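Side-chain contact in probable fumarate reductase Ifc3 (Shewanella frigidimarina, PDB 1QO8), which catalyses the essentially one-way reduction of fumarate to succinate in vitro, using FAD and four covalently bound c-type hemes: residues A[135-140]-A[147-152]. Numbering follows the deposited sequence.
Sequences NASLAA and VILVDK. With FAD (flavin-adenine dinucleotide), chain G.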
loop_
_atom_site.group_PDB
_atom_site.type_symbol
_atom_site.label_atom_id
_atom_site.label_comp_id
_atom_site.label_asym_id
_atom_site.label_seq_id
_atom_site.Cartn_x
_atom_site.Cartn_y
_atom_site.Cartn_z
ATOM N N ASN A 135 -9.411 -14.404 -22.129
ATOM C CA ASN A 135 -10.204 -15.486 -21.571
ATOM C C ASN A 135 -11.545 -14.954 -21.059
ATOM O O ASN A 135 -12.568 -15.648 -21.058
ATOM C CB ASN A 135 -9.485 -16.235 -20.430
ATOM C CG ASN A 135 -8.487 -17.268 -20.963
ATOM O OD1 ASN A 135 -8.836 -18.382 -21.358
ATOM N ND2 ASN A 135 -7.191 -16.971 -20.925
ATOM N N ALA A 136 -11.538 -13.821 -20.341
ATOM C CA ALA A 136 -12.773 -13.230 -19.866
ATOM C C ALA A 136 -13.699 -12.929 -21.068
ATOM O O ALA A 136 -14.883 -13.260 -21.033
ATOM C CB ALA A 136 -12.455 -11.959 -19.016
ATOM N N SER A 137 -13.258 -12.248 -22.109
ATOM C CA SER A 137 -14.033 -12.048 -23.325
ATOM C C SER A 137 -14.688 -13.274 -23.940
ATOM O O SER A 137 -15.876 -13.191 -24.322
ATOM C CB SER A 137 -13.170 -11.445 -24.442
ATOM O OG SER A 137 -12.710 -10.213 -23.881
ATOM N N LEU A 138 -13.952 -14.345 -24.134
ATOM C CA LEU A 138 -14.465 -15.569 -24.735
ATOM C C LEU A 138 -15.479 -16.217 -23.806
ATOM O O LEU A 138 -16.501 -16.789 -24.284
ATOM C CB LEU A 138 -13.364 -16.575 -25.101
ATOM C CG LEU A 138 -12.456 -16.218 -26.282
ATOM C CD1 LEU A 138 -11.026 -16.757 -26.143
ATOM C CD2 LEU A 138 -13.068 -16.661 -27.615
ATOM N N ALA A 139 -15.239 -16.239 -22.484
ATOM C CA ALA A 139 -16.250 -16.792 -21.585
ATOM C C ALA A 139 -17.490 -15.886 -21.514
ATOM O O ALA A 139 -18.605 -16.347 -21.193
ATOM C CB ALA A 139 -15.710 -16.992 -20.177
ATOM N N ALA A 140 -17.305 -14.578 -21.701
ATOM C CA ALA A 140 -18.519 -13.740 -21.589
ATOM C C ALA A 140 -19.369 -13.969 -22.857
ATOM O O ALA A 140 -20.597 -14.014 -22.724
ATOM C CB ALA A 140 -18.235 -12.302 -21.284
ATOM N N VAL A 147 -19.957 -8.131 -25.853
ATOM C CA VAL A 147 -18.665 -7.837 -25.228
ATOM C C VAL A 147 -17.926 -6.793 -26.054
ATOM O O VAL A 147 -17.884 -6.908 -27.271
ATOM C CB VAL A 147 -17.786 -9.101 -25.171
ATOM C CG1 VAL A 147 -16.321 -8.842 -24.788
ATOM C CG2 VAL A 147 -18.351 -10.093 -24.173
ATOM N N ILE A 148 -17.338 -5.792 -25.411
ATOM C CA ILE A 148 -16.313 -4.992 -26.060
ATOM C C ILE A 148 -14.975 -5.361 -25.374
ATOM O O ILE A 148 -15.053 -5.539 -24.171
ATOM C CB ILE A 148 -16.621 -3.489 -25.975
ATOM C CG1 ILE A 148 -17.898 -3.204 -26.859
ATOM C CG2 ILE A 148 -15.472 -2.612 -26.418
ATOM C CD1 ILE A 148 -18.331 -1.751 -26.722
ATOM N N LEU A 149 -13.895 -5.489 -26.139
ATOM C CA LEU A 149 -12.609 -5.880 -25.535
ATOM C C LEU A 149 -11.735 -4.687 -25.853
ATOM O O LEU A 149 -11.688 -4.504 -27.095
ATOM C CB LEU A 149 -11.988 -7.137 -26.157
ATOM C CG LEU A 149 -10.529 -7.477 -25.811
ATOM C CD1 LEU A 149 -10.320 -7.489 -24.275
ATOM C CD2 LEU A 149 -10.145 -8.867 -26.357
ATOM N N VAL A 150 -11.117 -3.990 -24.922
ATOM C CA VAL A 150 -10.274 -2.863 -25.306
ATOM C C VAL A 150 -8.821 -3.036 -24.843
ATOM O O VAL A 150 -8.568 -3.618 -23.779
ATOM C CB VAL A 150 -10.767 -1.511 -24.750
ATOM C CG1 VAL A 150 -12.196 -1.160 -25.224
ATOM C CG2 VAL A 150 -10.839 -1.503 -23.218
ATOM N N ASP A 151 -7.839 -2.472 -25.613
ATOM C CA ASP A 151 -6.481 -2.570 -25.059
ATOM C C ASP A 151 -5.809 -1.259 -25.364
ATOM O O ASP A 151 -5.960 -0.832 -26.495
ATOM C CB ASP A 151 -5.677 -3.747 -25.672
ATOM C CG ASP A 151 -4.367 -3.960 -24.909
ATOM O OD1 ASP A 151 -3.451 -3.155 -25.018
ATOM O OD2 ASP A 151 -4.322 -5.006 -24.199
ATOM N N LYS A 152 -5.001 -0.676 -24.460
ATOM C CA LYS A 152 -4.403 0.622 -24.785
ATOM C C LYS A 152 -3.199 0.517 -25.709
ATOM O O LYS A 152 -2.674 1.589 -26.077
ATOM C CB LYS A 152 -3.991 1.342 -23.489
ATOM C CG LYS A 152 -2.809 0.540 -22.793
ATOM C CD LYS A 152 -2.393 1.270 -21.508
ATOM C CE LYS A 152 -1.447 0.315 -20.607
ATOM N NZ LYS A 152 -0.783 1.333 -19.676
HETATM P PA FAD G . -1.122 -8.851 -19.217
HETATM O O1A FAD G . -0.795 -10.022 -20.091
HETATM O O2A FAD G . -0.184 -7.918 -18.922
HETATM O O5B FAD G . -2.020 -7.992 -20.179
HETATM C C5B FAD G . -2.774 -6.792 -19.728
HETATM C C4B FAD G . -3.368 -6.066 -21.036
HETATM O O4B FAD G . -4.105 -4.879 -20.462
HETATM C C3B FAD G . -2.232 -5.399 -21.880
HETATM O O3B FAD G . -2.055 -5.771 -23.172
HETATM C C2B FAD G . -2.267 -3.879 -21.479
HETATM O O2B FAD G . -1.865 -2.960 -22.526
HETATM C C1B FAD G . -3.730 -3.716 -21.302
HETATM N N9A FAD G . -4.086 -2.583 -20.439
HETATM C C8A FAD G . -3.438 -2.122 -19.320
HETATM N N7A FAD G . -3.963 -1.018 -18.864
HETATM C C5A FAD G . -5.021 -0.720 -19.717
HETATM C C6A FAD G . -5.940 0.412 -19.808
HETATM N N6A FAD G . -5.950 1.414 -18.974
HETATM N N1A FAD G . -6.859 0.306 -20.801
HETATM C C2A FAD G . -6.839 -0.685 -21.756
HETATM N N3A FAD G . -6.012 -1.754 -21.756
HETATM C C4A FAD G . -5.123 -1.682 -20.729
HETATM N N1 FAD G . 3.985 -16.513 -15.309
HETATM C C2 FAD G . 3.752 -17.797 -15.373
HETATM O O2 FAD G . 2.972 -18.430 -14.741
HETATM N N3 FAD G . 4.452 -18.656 -16.273
HETATM C C4 FAD G . 5.389 -18.030 -17.088
HETATM O O4 FAD G . 6.050 -18.694 -17.835
HETATM C C4X FAD G . 5.671 -16.603 -16.948
HETATM N N5 FAD G . 6.626 -16.027 -17.696
HETATM C C5X FAD G . 6.844 -14.693 -17.637
HETATM C C6 FAD G . 7.844 -14.154 -18.458
HETATM C C7 FAD G . 8.085 -12.802 -18.427
HETATM C C7M FAD G . 9.131 -12.149 -19.273
HETATM C C8 FAD G . 7.265 -11.976 -17.576
HETATM C C8M FAD G . 7.469 -10.492 -17.589
HETATM C C9 FAD G . 6.265 -12.497 -16.796
HETATM C C9A FAD G . 6.018 -13.850 -16.797
HETATM N N10 FAD G . 5.045 -14.504 -16.015
HETATM C C10 FAD G . 4.852 -15.831 -16.062
HETATM C "C1'" FAD G . 3.925 -13.711 -15.414
HETATM C "C2'" FAD G . 2.638 -13.865 -16.293
HETATM O "O2'" FAD G . 3.208 -13.805 -17.644
HETATM C "C3'" FAD G . 1.878 -12.525 -16.142
HETATM O "O3'" FAD G . 1.525 -12.294 -14.772
HETATM C "C4'" FAD G . 0.437 -12.768 -16.705
HETATM O "O4'" FAD G . 0.658 -12.974 -18.133
HETATM C "C5'" FAD G . -0.321 -11.402 -16.541
HETATM O "O5'" FAD G . -1.563 -11.581 -17.473
HETATM P P FAD G . -2.697 -10.540 -17.535
HETATM O O1P FAD G . -3.693 -11.130 -18.507
HETATM O O2P FAD G . -3.029 -10.331 -16.197
HETATM O O3P FAD G . -2.018 -9.332 -17.958
#
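Val147, first residue of strand 147-150, sets its two methyls against Ser137 and Ala140, one turn apart on helix 131-143. Val147 CG2 packs on Ala140 CB at 3.6 Å, while Val147 CG1, placed anti to the backbone N (chi1 169°), lies 4.0 Å from Ser137 OG. Ile148 turns away, and Leu149 comes back to the helix: Leu149 CD1 is 3.6 Å and CD2 3.8 Å from Ser137 OG. That oxygen sits among carbon atoms, but its polar need is met within its own helix by a hydrogen bond to Gly133 O. The axes of 135-140 and 147-150 run nearly antiparallel (170°) and come within 9.0 Å, a spacing consistent with the small Ser137 and Ala140 facing the strand. Beyond the strand, Asp151 grips the FAD ribose with both carboxylate oxygens: FAD O2B donates to Asp151 OD1 (3.0 Å) and O3B to OD2 (2.6 Å). Backbone amides of Ala153 and Ala129 also bond to OD1 and OD2 respectively, fixing the carboxylate's rotation. The extended Lys152 chain lies with CG, CD and CE over one face of the adenine, and NZ forms a salt bridge with Asp339. Strand 124-127, helix 131-143 and strand 147-150 form the beta-alpha-beta unit of a Rossmann-type FAD domain, the ribose-binding acid just after the second strand.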